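Local coordinates for protein aldo-keto reductase AKR2E4 (Bombyx mori, PDB 3WCZ) that reduces 3-dehydroecdysone with NADPH as cosubstrate, showing no activity with NADH, and may help to regulate moulting in the silkworm, at residues G48-D53 / E80-T85; L111-L116 / L151-G156; K87-K92 / L118-I123. All blocks are in the same frame, centred on the assembly; numbering follows the deposited sequence.

Interaction 1: G48-D53 / E80-T85; sequences GYRHID and EELFVT. With NAP (NADP nicotinamide-adenine-dinucleotide phosphate), chain B; EDO (1,2-ethanediol), chain D.
His51 to Asp53 run beside Phe83 to Thr85 as neighbouring parallel strands, their axes 4.8 Å apart and 9° from aligned, with the amides of Phe83, Ile52 and Thr85 bonded in turn to Arg50 O, Phe83 O and Ile52 O. On the face turned into the barrel, the His51 ring is central to the polar and aromatic contacts. With CG anti to the backbone N (chi1 -176°), its NE2 lies 2.9 Å from Thr85 OG1 in a hydrogen bond that either atom could donate, while ND1 bonds to Pro17 O; a grip on both nitrogens fixes the ring's rotation, a role that suits histidine. Phe83 turns an edge to the face of this imidazole, the planes 61° apart, and brings CD1 within 3.6 Å of His51 CD2, toward the ring's rim. Thr85 serves two neighbours: while its hydroxyl meets His51, its methyl CG2 lies 3.5 Å from Asp53 OD1. That carboxylate is shared out, OD1 to Gln180 and OD2 to Lys87 and to the NADP ribose, whose O2D donates to Asp53 OD2 over 2.7 Å. Nearer the surface, the aliphatic part of Arg50 passes Glu81 O, CD being 3.5 Å from it. Its NH1 reaches back to Tyr49 O and Ile45 O, and a water joins NH2 to Glu81 OE1, weakly at the glutamate, whose main partner is Thr78 N. This is a beta-alpha-beta unit of the TIM barrel, with helix 61-73 in the crossover between the two strands: strands 21-22 and 114-119 flank the pair, Ile52 and Val84 face outward, Ile52 packing on Val41 of helix 35-46, and strand 15-17 lies against His51 and Phe83.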
loop_
_atom_site.group_PDB
_atom_site.type_symbol
_atom_site.label_atom_id
_atom_site.label_comp_id
_atom_site.label_asym_id
_atom_site.label_seq_id
_atom_site.Cartn_x
_atom_site.Cartn_y
_atom_site.Cartn_z
ATOM N N GLY A 48 -15.512 -9.021 2.246
ATOM C CA GLY A 48 -14.772 -9.760 1.234
ATOM C C GLY A 48 -13.310 -9.431 1.018
ATOM O O GLY A 48 -12.642 -10.109 0.245
ATOM N N TYR A 49 -12.797 -8.425 1.717
ATOM C CA TYR A 49 -11.361 -8.152 1.626
ATOM C C TYR A 49 -10.588 -9.325 2.214
ATOM O O TYR A 49 -10.995 -9.927 3.228
ATOM C CB TYR A 49 -10.962 -6.923 2.438
ATOM C CG TYR A 49 -11.356 -5.580 1.923
ATOM C CD1 TYR A 49 -12.695 -5.208 1.828
ATOM C CD2 TYR A 49 -10.394 -4.627 1.607
ATOM C CE1 TYR A 49 -13.060 -3.936 1.420
ATOM C CE2 TYR A 49 -10.746 -3.346 1.214
ATOM C CZ TYR A 49 -12.075 -3.007 1.108
ATOM O OH TYR A 49 -12.422 -1.736 0.739
ATOM N N ARG A 50 -9.446 -9.594 1.597
ATOM C CA ARG A 50 -8.528 -10.606 2.078
ATOM C C ARG A 50 -7.112 -10.049 2.133
ATOM O O ARG A 50 -6.161 -10.827 2.253
ATOM C CB ARG A 50 -8.560 -11.831 1.160
ATOM C CG ARG A 50 -9.921 -12.558 1.136
ATOM C CD ARG A 50 -10.278 -13.135 2.493
ATOM N NE ARG A 50 -11.548 -13.867 2.491
ATOM C CZ ARG A 50 -12.703 -13.362 2.900
ATOM N NH1 ARG A 50 -12.786 -12.104 3.303
ATOM N NH2 ARG A 50 -13.798 -14.136 2.898
ATOM N N HIS A 51 -6.930 -8.755 1.981
ATOM C CA HIS A 51 -5.603 -8.139 2.022
ATOM C C HIS A 51 -5.684 -6.879 2.873
ATOM O O HIS A 51 -6.529 -6.025 2.618
ATOM C CB HIS A 51 -5.137 -7.838 0.576
ATOM C CG HIS A 51 -3.745 -7.273 0.435
ATOM N ND1 HIS A 51 -3.211 -6.991 -0.801
ATOM C CD2 HIS A 51 -2.789 -6.912 1.327
ATOM C CE1 HIS A 51 -2.001 -6.488 -0.671
ATOM N NE2 HIS A 51 -1.710 -6.441 0.614
ATOM N N ILE A 52 -4.824 -6.801 3.899
ATOM C CA ILE A 52 -4.736 -5.645 4.792
ATOM C C ILE A 52 -3.325 -5.090 4.693
ATOM O O ILE A 52 -2.379 -5.875 4.777
ATOM C CB ILE A 52 -5.003 -6.000 6.266
ATOM C CG1 ILE A 52 -6.273 -6.847 6.437
ATOM C CG2 ILE A 52 -5.044 -4.733 7.098
ATOM C CD1 ILE A 52 -7.579 -6.180 6.060
ATOM N N ASP A 53 -3.192 -3.772 4.526
ATOM C CA ASP A 53 -1.900 -3.069 4.490
ATOM C C ASP A 53 -1.729 -2.280 5.781
ATOM O O ASP A 53 -2.593 -1.462 6.115
ATOM C CB ASP A 53 -1.817 -2.093 3.302
ATOM C CG ASP A 53 -0.488 -1.391 3.239
ATOM O OD1 ASP A 53 0.463 -2.009 2.729
ATOM O OD2 ASP A 53 -0.379 -0.233 3.700
ATOM N N GLU A 80 -4.919 -18.658 6.600
ATOM C CA GLU A 80 -4.312 -18.867 5.300
ATOM C C GLU A 80 -5.062 -18.185 4.159
ATOM O O GLU A 80 -4.500 -17.994 3.087
ATOM C CB GLU A 80 -4.152 -20.364 5.037
ATOM C CG GLU A 80 -3.076 -20.983 5.923
ATOM C CD GLU A 80 -1.660 -20.584 5.510
ATOM O OE1 GLU A 80 -1.465 -20.138 4.345
ATOM O OE2 GLU A 80 -0.736 -20.728 6.356
ATOM N N GLU A 81 -6.314 -17.804 4.401
ATOM C CA GLU A 81 -7.100 -17.047 3.446
ATOM C C GLU A 81 -6.789 -15.558 3.448
ATOM O O GLU A 81 -7.232 -14.835 2.551
ATOM C CB GLU A 81 -8.588 -17.269 3.730
ATOM C CG GLU A 81 -9.036 -18.673 3.366
ATOM C CD GLU A 81 -10.439 -19.029 3.810
ATOM O OE1 GLU A 81 -11.004 -18.427 4.737
ATOM O OE2 GLU A 81 -10.979 -19.989 3.201
ATOM N N LEU A 82 -6.083 -15.072 4.476
ATOM C CA LEU A 82 -5.740 -13.657 4.576
ATOM C C LEU A 82 -4.340 -13.393 4.072
ATOM O O LEU A 82 -3.454 -14.210 4.254
ATOM C CB LEU A 82 -5.828 -13.175 6.012
ATOM C CG LEU A 82 -7.189 -13.127 6.647
ATOM C CD1 LEU A 82 -7.071 -12.766 8.130
ATOM C CD2 LEU A 82 -8.056 -12.123 5.917
ATOM N N PHE A 83 -4.151 -12.220 3.488
ATOM C CA PHE A 83 -2.866 -11.707 3.048
ATOM C C PHE A 83 -2.591 -10.441 3.850
ATOM O O PHE A 83 -3.296 -9.451 3.682
ATOM C CB PHE A 83 -2.926 -11.404 1.546
ATOM C CG PHE A 83 -1.593 -11.185 0.911
ATOM C CD1 PHE A 83 -0.887 -10.014 1.130
ATOM C CD2 PHE A 83 -1.006 -12.167 0.128
ATOM C CE1 PHE A 83 0.376 -9.827 0.545
ATOM C CE2 PHE A 83 0.243 -11.980 -0.423
ATOM C CZ PHE A 83 0.937 -10.822 -0.212
ATOM N N VAL A 84 -1.610 -10.478 4.742
ATOM C CA VAL A 84 -1.295 -9.344 5.584
ATOM C C VAL A 84 0.054 -8.797 5.137
ATOM O O VAL A 84 1.042 -9.532 5.051
ATOM C CB VAL A 84 -1.292 -9.740 7.066
ATOM C CG1 VAL A 84 -1.213 -8.481 7.932
ATOM C CG2 VAL A 84 -2.538 -10.500 7.416
ATOM N N THR A 85 0.087 -7.492 4.934
ATOM C CA THR A 85 1.260 -6.732 4.542
ATOM C C THR A 85 1.643 -5.774 5.658
ATOM O O THR A 85 0.803 -5.018 6.136
ATOM C CB THR A 85 0.981 -5.920 3.267
ATOM O OG1 THR A 85 0.716 -6.830 2.209
ATOM C CG2 THR A 85 2.143 -5.045 2.863
HETATM P PA NAP B . -6.669 7.205 0.843
HETATM O O1A NAP B . -7.119 5.804 0.830
HETATM O O2A NAP B . -5.953 7.823 -0.257
HETATM O O5B NAP B . -7.781 8.202 1.294
HETATM C C5B NAP B . -8.550 7.964 2.434
HETATM C C4B NAP B . -9.654 8.986 2.663
HETATM O O4B NAP B . -10.685 8.807 1.672
HETATM C C3B NAP B . -10.312 8.961 3.989
HETATM O O3B NAP B . -10.575 10.297 4.345
HETATM C C2B NAP B . -11.528 8.207 3.738
HETATM O O2B NAP B . -12.578 8.474 4.647
HETATM C C1B NAP B . -11.909 8.612 2.338
HETATM N N9A NAP B . -12.642 7.642 1.552
HETATM C C8A NAP B . -12.401 6.315 1.515
HETATM N N7A NAP B . -13.156 5.714 0.618
HETATM C C5A NAP B . -13.941 6.675 0.036
HETATM C C6A NAP B . -14.920 6.644 -0.961
HETATM N N6A NAP B . -15.353 5.480 -1.603
HETATM N N1A NAP B . -15.489 7.820 -1.281
HETATM C C2A NAP B . -15.116 8.953 -0.688
HETATM N N3A NAP B . -14.171 9.024 0.264
HETATM C C4A NAP B . -13.573 7.875 0.616
HETATM O O3 NAP B . -5.751 7.346 2.171
HETATM P PN NAP B . -4.235 7.147 2.620
HETATM O O1N NAP B . -4.317 6.703 4.034
HETATM O O2N NAP B . -3.492 8.392 2.288
HETATM O O5D NAP B . -3.625 5.996 1.709
HETATM C C5D NAP B . -4.144 4.709 1.738
HETATM C C4D NAP B . -3.259 3.652 2.411
HETATM O O4D NAP B . -2.042 3.476 1.709
HETATM C C3D NAP B . -2.814 3.993 3.797
HETATM O O3D NAP B . -3.859 3.909 4.745
HETATM C C2D NAP B . -1.719 3.067 3.988
HETATM O O2D NAP B . -2.193 1.767 4.199
HETATM C C1D NAP B . -1.009 3.181 2.656
HETATM N N1N NAP B . 0.055 4.181 2.511
HETATM C C2N NAP B . 1.342 3.792 2.445
HETATM C C3N NAP B . 2.335 4.726 2.291
HETATM C C7N NAP B . 3.720 4.213 2.178
HETATM O O7N NAP B . 3.978 3.040 1.813
HETATM N N7N NAP B . 4.706 5.119 2.347
HETATM C C4N NAP B . 2.045 6.104 2.275
HETATM C C5N NAP B . 0.703 6.502 2.326
HETATM C C6N NAP B . -0.255 5.503 2.443
HETATM P P2B NAP B . -13.310 7.319 5.481
HETATM O O1X NAP B . -14.295 8.101 6.373
HETATM O O2X NAP B . -14.037 6.468 4.534
HETATM O O3X NAP B . -12.249 6.597 6.273
HETATM C C1 EDO D . -4.790 -14.867 0.355
HETATM O O1 EDO D . -4.361 -14.461 -0.936
HETATM C C2 EDO D . -3.587 -15.408 1.090
HETATM O O2 EDO D . -3.028 -16.539 0.396
HETATM O O HOH W 1 -13.536 -17.029 3.209
#

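Interaction 2: L111-L116 / L151-G156; sequences LDYIDL and LARSIG
Tyr113 holds CG between its backbone N and carbonyl carbon (chi1 70°), and Arg153 bends at chi2 (-76°), a pair of torsions that lays the guanidinium over the phenol ring. The two planes are 6° apart, with Arg153 CZ 3.9 Å from the centroid of the Tyr113 ring: a stacked cation-pi pair, in one of two conformers of Arg153, so probably not permanent. Its NH2 lies over the face, 3.6 Å from Tyr113 CD1. Arg79 makes a second cation-pi contact with the same ring, so the tyrosine can offer its electron-rich surface to two arginines near the N-terminal ends of the two strands. Behind the stack, the backbones run in parallel, Ile114 N donating to Leu151 O at 2.8 Å and Arg153 N to Ile114 O. These are the fourth and fifth strands of the TIM barrel, and they bend in step: Asp115 and Arg153, neighbours in register, both take helix-like backbone angles. Before the corner, Ile114 and Ala152 share one face, CG2 of Ile114 resting 3.7 Å from CB of Ala152, where the small residue sits close beside the branched one, and Ile114 packs on Leu102 and Leu109 of helix 95-109. Past it, Leu116 and Ser154 share the other face, Leu116 CD1 4.0 Å from Ser154 CB. At the corner, Asp115 O takes the amide of Ser154 from above its carbonyl plane as well as a water, 2.8 Å from that oxygen, which also donates to Ser154 OG. The serine hydroxyl is bonded to Asp12 too. Asp115 OD2 forms a salt bridge with Arg79 and accepts the amide of Val84.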
loop_
_atom_site.group_PDB
_atom_site.type_symbol
_atom_site.label_atom_id
_atom_site.label_comp_id
_atom_site.label_asym_id
_atom_site.label_seq_id
_atom_site.Cartn_x
_atom_site.Cartn_y
_atom_site.Cartn_z
ATOM N N LEU A 111 0.358 -12.778 14.834
ATOM C CA LEU A 111 0.574 -13.685 13.698
ATOM C C LEU A 111 1.903 -14.425 13.813
ATOM O O LEU A 111 2.807 -13.943 14.495
ATOM C CB LEU A 111 0.564 -12.895 12.378
ATOM C CG LEU A 111 -0.699 -12.069 12.143
ATOM C CD1 LEU A 111 -0.551 -11.332 10.803
ATOM C CD2 LEU A 111 -1.973 -12.906 12.172
ATOM N N ASP A 112 2.019 -15.575 13.152
ATOM C CA ASP A 112 3.251 -16.353 13.108
ATOM C C ASP A 112 4.106 -16.040 11.871
ATOM O O ASP A 112 5.289 -16.368 11.831
ATOM C CB ASP A 112 2.940 -17.845 13.072
ATOM C CG ASP A 112 2.146 -18.309 14.266
ATOM O OD1 ASP A 112 2.548 -18.005 15.402
ATOM O OD2 ASP A 112 1.103 -18.967 14.056
ATOM N N TYR A 113 3.503 -15.428 10.857
ATOM C CA TYR A 113 4.199 -15.058 9.641
ATOM C C TYR A 113 3.433 -13.901 9.012
ATOM O O TYR A 113 2.257 -13.691 9.315
ATOM C CB TYR A 113 4.284 -16.248 8.646
ATOM C CG TYR A 113 2.949 -16.626 8.030
ATOM C CD1 TYR A 113 2.083 -17.455 8.707
ATOM C CD2 TYR A 113 2.548 -16.126 6.790
ATOM C CE1 TYR A 113 0.852 -17.792 8.182
ATOM C CE2 TYR A 113 1.314 -16.459 6.249
ATOM C CZ TYR A 113 0.459 -17.289 6.959
ATOM O OH TYR A 113 -0.771 -17.645 6.432
ATOM N N ILE A 114 4.137 -13.148 8.174
ATOM C CA ILE A 114 3.537 -12.084 7.381
ATOM C C ILE A 114 3.546 -12.529 5.921
ATOM O O ILE A 114 4.453 -13.238 5.474
ATOM C CB ILE A 114 4.319 -10.735 7.579
ATOM C CG1 ILE A 114 3.455 -9.532 7.201
ATOM C CG2 ILE A 114 5.612 -10.701 6.802
ATOM C CD1 ILE A 114 2.427 -9.227 8.216
ATOM N N ASP A 115 2.520 -12.154 5.170
ATOM C CA ASP A 115 2.471 -12.522 3.758
ATOM C C ASP A 115 3.404 -11.667 2.935
ATOM O O ASP A 115 4.045 -12.155 2.012
ATOM C CB ASP A 115 1.027 -12.429 3.263
ATOM C CG ASP A 115 0.160 -13.435 3.930
ATOM O OD1 ASP A 115 0.142 -14.604 3.440
ATOM O OD2 ASP A 115 -0.434 -13.114 4.980
ATOM N N LEU A 116 3.523 -10.384 3.276
ATOM C CA LEU A 116 4.399 -9.462 2.550
ATOM C C LEU A 116 5.024 -8.514 3.549
ATOM O O LEU A 116 4.332 -7.853 4.300
ATOM C CB LEU A 116 3.598 -8.669 1.507
ATOM C CG LEU A 116 4.376 -7.657 0.686
ATOM C CD1 LEU A 116 5.516 -8.241 -0.084
ATOM C CD2 LEU A 116 3.406 -6.994 -0.266
ATOM N N LEU A 151 9.457 -16.310 7.966
ATOM C CA LEU A 151 8.685 -15.308 8.704
ATOM C C LEU A 151 7.910 -14.371 7.777
ATOM O O LEU A 151 6.911 -13.790 8.191
ATOM C CB LEU A 151 9.606 -14.505 9.632
ATOM C CG LEU A 151 10.267 -15.290 10.758
ATOM C CD1 LEU A 151 11.321 -14.431 11.446
ATOM C CD2 LEU A 151 9.205 -15.767 11.742
ATOM N N ALA A 152 8.430 -14.198 6.569
ATOM C CA ALA A 152 7.776 -13.440 5.514
ATOM C C ALA A 152 7.664 -14.334 4.295
ATOM O O ALA A 152 8.662 -14.890 3.831
ATOM C CB ALA A 152 8.571 -12.224 5.169
ATOM N N ARG A 153 6.470 -14.494 3.749
ATOM C CA ARG A 153 6.294 -15.333 2.567
ATOM C C ARG A 153 6.881 -14.657 1.344
ATOM O O ARG A 153 7.521 -15.304 0.502
ATOM C CB ARG A 153 4.820 -15.624 2.323
ATOM C CG ARG A 153 4.160 -16.441 3.403
ATOM C CD ARG A 153 4.533 -17.908 3.341
ATOM N NE ARG A 153 3.756 -18.685 4.307
ATOM C CZ ARG A 153 4.203 -19.101 5.487
ATOM N NH1 ARG A 153 5.454 -18.838 5.894
ATOM N NH2 ARG A 153 3.393 -19.796 6.267
ATOM N N SER A 154 6.656 -13.353 1.235
ATOM C CA SER A 154 7.196 -12.525 0.153
ATOM C C SER A 154 7.799 -11.248 0.716
ATOM O O SER A 154 7.401 -10.795 1.780
ATOM C CB SER A 154 6.090 -12.107 -0.826
ATOM O OG SER A 154 5.501 -13.237 -1.459
ATOM N N ILE A 155 8.735 -10.677 -0.030
ATOM C CA ILE A 155 9.417 -9.461 0.361
ATOM C C ILE A 155 9.389 -8.446 -0.770
ATOM O O ILE A 155 9.462 -8.788 -1.944
ATOM C CB ILE A 155 10.882 -9.731 0.846
ATOM C CG1 ILE A 155 11.695 -10.521 -0.194
ATOM C CG2 ILE A 155 10.847 -10.429 2.197
ATOM C CD1 ILE A 155 13.158 -10.614 0.220
ATOM N N GLY A 156 9.244 -7.171 -0.405
ATOM C CA GLY A 156 9.270 -6.095 -1.378
ATOM C C GLY A 156 9.689 -4.784 -0.747
ATOM O O GLY A 156 10.233 -4.741 0.374
HETATM O O HOH W 2 3.124 -13.800 -0.112
#

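Interaction 3: K87-K92 / L118-I123; sequences KLWNDK and LIHFPI. With NAP (NADP nicotinamide-adenine-dinucleotide phosphate), chain B.
His120 is held with Lys87 over one face of its imidazole and Trp89 against the opposite one, at the rim of the TIM barrel where strands 83-88 and 114-119 run out into loops beside the nicotinamide. With CG anti to the backbone N (chi1 -157°), the ring comes under the lysine chain: Lys87 CD stands 3.6 Å from its centroid, almost exactly on the ring normal, a CH-pi contact that a long, flexible methylene chain is well made to give. From the other side Trp89 presents an edge, its six-membered ring 83° to the imidazole and CE3 3.5 Å from His120 ND1. Trp89 also runs alongside Phe121, CZ3 being 3.8 Å from Phe121 CE1, which completes an aromatic cluster. Asn90 crosses Phe121 with its amide steeply inclined to the ring, OD1 3.4 Å from Phe121 CB. The strands beneath are tied by Leu88 N to Leu118 O and by His120 N to Leu88 O. Beyond the imidazole, Lys87 NZ, paired with Asp53, also bonds to Tyr58, probably the proton donor; with His120 these are consistent with the Asp-Tyr-Lys-His tetrad of aldo-keto reductases. An alanine in place of His120 would probably leave the Lys87 methylenes without the flat surface they rest on and the edge of Trp89 facing a gap. The cofactor carboxamide approaches the imidazole edge, NADP N7N lying 3.4 Å from His120 NE2. In the same ring plane, a water lies 2.9 Å from His120 ND1 and donates to Lys87 O.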
loop_
_atom_site.group_PDB
_atom_site.type_symbol
_atom_site.label_atom_id
_atom_site.label_comp_id
_atom_site.label_asym_id
_atom_site.label_seq_id
_atom_site.Cartn_x
_atom_site.Cartn_y
_atom_site.Cartn_z
ATOM N N LYS A 87 5.377 -3.352 7.242
ATOM C CA LYS A 87 6.529 -2.599 6.747
ATOM C C LYS A 87 7.544 -2.348 7.850
ATOM O O LYS A 87 7.192 -2.033 9.004
ATOM C CB LYS A 87 6.087 -1.256 6.136
ATOM C CG LYS A 87 4.853 -1.329 5.255
ATOM C CD LYS A 87 4.605 -0.053 4.480
ATOM C CE LYS A 87 3.301 -0.055 3.731
ATOM N NZ LYS A 87 2.130 0.166 4.600
ATOM N N LEU A 88 8.805 -2.455 7.442
ATOM C CA LEU A 88 9.991 -2.207 8.267
ATOM C C LEU A 88 10.256 -0.717 8.291
ATOM O O LEU A 88 10.425 -0.097 7.239
ATOM C CB LEU A 88 11.171 -2.889 7.570
ATOM C CG LEU A 88 12.535 -2.708 8.238
ATOM C CD1 LEU A 88 12.691 -3.616 9.472
ATOM C CD2 LEU A 88 13.639 -2.935 7.200
ATOM N N TRP A 89 10.319 -0.128 9.488
ATOM C CA TRP A 89 10.532 1.301 9.593
ATOM C C TRP A 89 12.006 1.705 9.404
ATOM O O TRP A 89 12.916 0.860 9.445
ATOM C CB TRP A 89 9.906 1.878 10.887
ATOM C CG TRP A 89 9.935 3.384 10.904
ATOM C CD1 TRP A 89 10.561 4.193 11.834
ATOM C CD2 TRP A 89 9.382 4.260 9.924
ATOM N NE1 TRP A 89 10.423 5.500 11.466
ATOM C CE2 TRP A 89 9.704 5.575 10.303
ATOM C CE3 TRP A 89 8.647 4.061 8.750
ATOM C CZ2 TRP A 89 9.308 6.684 9.555
ATOM C CZ3 TRP A 89 8.272 5.147 8.005
ATOM C CH2 TRP A 89 8.595 6.444 8.411
ATOM N N ASN A 90 12.215 2.999 9.177
ATOM C CA ASN A 90 13.484 3.558 8.740
ATOM C C ASN A 90 14.622 3.424 9.755
ATOM O O ASN A 90 15.785 3.541 9.371
ATOM C CB ASN A 90 13.322 5.036 8.428
ATOM C CG ASN A 90 12.326 5.311 7.324
ATOM O OD1 ASN A 90 11.868 4.422 6.597
ATOM N ND2 ASN A 90 11.950 6.593 7.215
ATOM N N ASP A 91 14.295 3.214 11.024
ATOM C CA ASP A 91 15.325 3.076 12.069
ATOM C C ASP A 91 15.750 1.633 12.303
ATOM O O ASP A 91 16.474 1.333 13.249
ATOM C CB ASP A 91 14.890 3.730 13.391
ATOM C CG ASP A 91 13.675 3.080 14.022
ATOM O OD1 ASP A 91 12.922 2.349 13.355
ATOM O OD2 ASP A 91 13.446 3.344 15.232
ATOM N N LYS A 92 15.319 0.731 11.430
ATOM C CA LYS A 92 15.623 -0.683 11.552
ATOM C C LYS A 92 16.290 -1.229 10.294
ATOM O O LYS A 92 16.045 -2.382 9.891
ATOM C CB LYS A 92 14.370 -1.519 11.857
ATOM C CG LYS A 92 13.615 -1.111 13.135
ATOM C CD LYS A 92 14.425 -1.258 14.404
ATOM C CE LYS A 92 13.583 -0.838 15.606
ATOM N NZ LYS A 92 14.286 -1.029 16.864
ATOM N N LEU A 118 7.634 -5.245 3.624
ATOM C CA LEU A 118 8.193 -4.192 2.782
ATOM C C LEU A 118 9.183 -3.333 3.529
ATOM O O LEU A 118 8.927 -2.954 4.680
ATOM C CB LEU A 118 7.078 -3.264 2.292
ATOM C CG LEU A 118 5.956 -3.934 1.495
ATOM C CD1 LEU A 118 4.908 -2.894 1.132
ATOM C CD2 LEU A 118 6.455 -4.599 0.253
ATOM N N ILE A 119 10.252 -2.942 2.843
ATOM C CA ILE A 119 11.075 -1.859 3.344
ATOM C C ILE A 119 10.266 -0.573 3.123
ATOM O O ILE A 119 9.927 -0.249 1.976
ATOM C CB ILE A 119 12.420 -1.756 2.597
ATOM C CG1 ILE A 119 13.202 -3.071 2.679
ATOM C CG2 ILE A 119 13.228 -0.581 3.163
ATOM C CD1 ILE A 119 14.587 -2.961 2.032
ATOM N N HIS A 120 9.939 0.166 4.178
ATOM C CA HIS A 120 8.971 1.266 4.072
ATOM C C HIS A 120 9.497 2.430 3.229
ATOM O O HIS A 120 8.761 3.010 2.435
ATOM C CB HIS A 120 8.581 1.727 5.497
ATOM C CG HIS A 120 7.263 2.434 5.580
ATOM N ND1 HIS A 120 6.439 2.326 6.677
ATOM C CD2 HIS A 120 6.644 3.278 4.718
ATOM C CE1 HIS A 120 5.361 3.076 6.481
ATOM N NE2 HIS A 120 5.453 3.647 5.293
ATOM N N PHE A 121 10.776 2.772 3.411
ATOM C CA PHE A 121 11.479 3.757 2.586
ATOM C C PHE A 121 12.919 3.299 2.378
ATOM O O PHE A 121 13.481 2.567 3.224
ATOM C CB PHE A 121 11.560 5.141 3.266
ATOM C CG PHE A 121 10.264 5.892 3.308
ATOM C CD1 PHE A 121 9.411 5.720 4.372
ATOM C CD2 PHE A 121 9.937 6.799 2.318
ATOM C CE1 PHE A 121 8.199 6.419 4.434
ATOM C CE2 PHE A 121 8.718 7.483 2.339
ATOM C CZ PHE A 121 7.860 7.300 3.409
ATOM N N PRO A 122 13.580 3.829 1.339
ATOM C CA PRO A 122 14.995 3.470 1.128
ATOM C C PRO A 122 15.935 4.245 2.054
ATOM O O PRO A 122 17.122 3.946 2.065
ATOM C CB PRO A 122 15.246 3.827 -0.347
ATOM C CG PRO A 122 14.225 4.900 -0.669
ATOM C CD PRO A 122 13.011 4.556 0.191
ATOM N N ILE A 123 15.423 5.223 2.772
ATOM C CA ILE A 123 16.166 6.042 3.715
ATOM C C ILE A 123 16.320 5.293 5.023
ATOM O O ILE A 123 15.409 4.616 5.486
ATOM C CB ILE A 123 15.398 7.363 3.990
ATOM C CG1 ILE A 123 15.194 8.138 2.682
ATOM C CG2 ILE A 123 16.102 8.211 4.997
ATOM C CD1 ILE A 123 14.104 9.204 2.795
HETATM P PA NAP B . -6.669 7.205 0.843
HETATM O O1A NAP B . -7.119 5.804 0.830
HETATM O O2A NAP B . -5.953 7.823 -0.257
HETATM O O5B NAP B . -7.781 8.202 1.294
HETATM C C5B NAP B . -8.550 7.964 2.434
HETATM C C4B NAP B . -9.654 8.986 2.663
HETATM O O4B NAP B . -10.685 8.807 1.672
HETATM C C3B NAP B . -10.312 8.961 3.989
HETATM O O3B NAP B . -10.575 10.297 4.345
HETATM C C2B NAP B . -11.528 8.207 3.738
HETATM O O2B NAP B . -12.578 8.474 4.647
HETATM C C1B NAP B . -11.909 8.612 2.338
HETATM N N9A NAP B . -12.642 7.642 1.552
HETATM C C8A NAP B . -12.401 6.315 1.515
HETATM N N7A NAP B . -13.156 5.714 0.618
HETATM C C5A NAP B . -13.941 6.675 0.036
HETATM C C6A NAP B . -14.920 6.644 -0.961
HETATM N N6A NAP B . -15.353 5.480 -1.603
HETATM N N1A NAP B . -15.489 7.820 -1.281
HETATM C C2A NAP B . -15.116 8.953 -0.688
HETATM N N3A NAP B . -14.171 9.024 0.264
HETATM C C4A NAP B . -13.573 7.875 0.616
HETATM O O3 NAP B . -5.751 7.346 2.171
HETATM P PN NAP B . -4.235 7.147 2.620
HETATM O O1N NAP B . -4.317 6.703 4.034
HETATM O O2N NAP B . -3.492 8.392 2.288
HETATM O O5D NAP B . -3.625 5.996 1.709
HETATM C C5D NAP B . -4.144 4.709 1.738
HETATM C C4D NAP B . -3.259 3.652 2.411
HETATM O O4D NAP B . -2.042 3.476 1.709
HETATM C C3D NAP B . -2.814 3.993 3.797
HETATM O O3D NAP B . -3.859 3.909 4.745
HETATM C C2D NAP B . -1.719 3.067 3.988
HETATM O O2D NAP B . -2.193 1.767 4.199
HETATM C C1D NAP B . -1.009 3.181 2.656
HETATM N N1N NAP B . 0.055 4.181 2.511
HETATM C C2N NAP B . 1.342 3.792 2.445
HETATM C C3N NAP B . 2.335 4.726 2.291
HETATM C C7N NAP B . 3.720 4.213 2.178
HETATM O O7N NAP B . 3.978 3.040 1.813
HETATM N N7N NAP B . 4.706 5.119 2.347
HETATM C C4N NAP B . 2.045 6.104 2.275
HETATM C C5N NAP B . 0.703 6.502 2.326
HETATM C C6N NAP B . -0.255 5.503 2.443
HETATM P P2B NAP B . -13.310 7.319 5.481
HETATM O O1X NAP B . -14.295 8.101 6.373
HETATM O O2X NAP B . -14.037 6.468 4.534
HETATM O O3X NAP B . -12.249 6.597 6.273
HETATM O O HOH W 3 6.836 1.054 9.240
HETATM O O HOH W 4 12.020 1.774 6.075
#

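In the fold
All three contacts join adjacent parallel strands of the single barrel sheet, taken in the order 51-53, 83-88, 114-119 and 152-158. Interactions 1 and 3 share strand 83-88, at its beginning and its end, and their centres lie 21 Å apart; interactions 2 and 3 share strand 114-119 and lie 15 Å apart, while 1 and 2 are 12 Å apart. Along the chain, interaction 1 closes before the others open, whereas the segments of 2 and 3 alternate. Interaction 2 packs away from the cofactor; interactions 1 and 3 both touch NADP and meet in the Asp53-Lys87 salt bridge, so neighbouring strands together deliver the groups that line the nicotinamide end of the pocket.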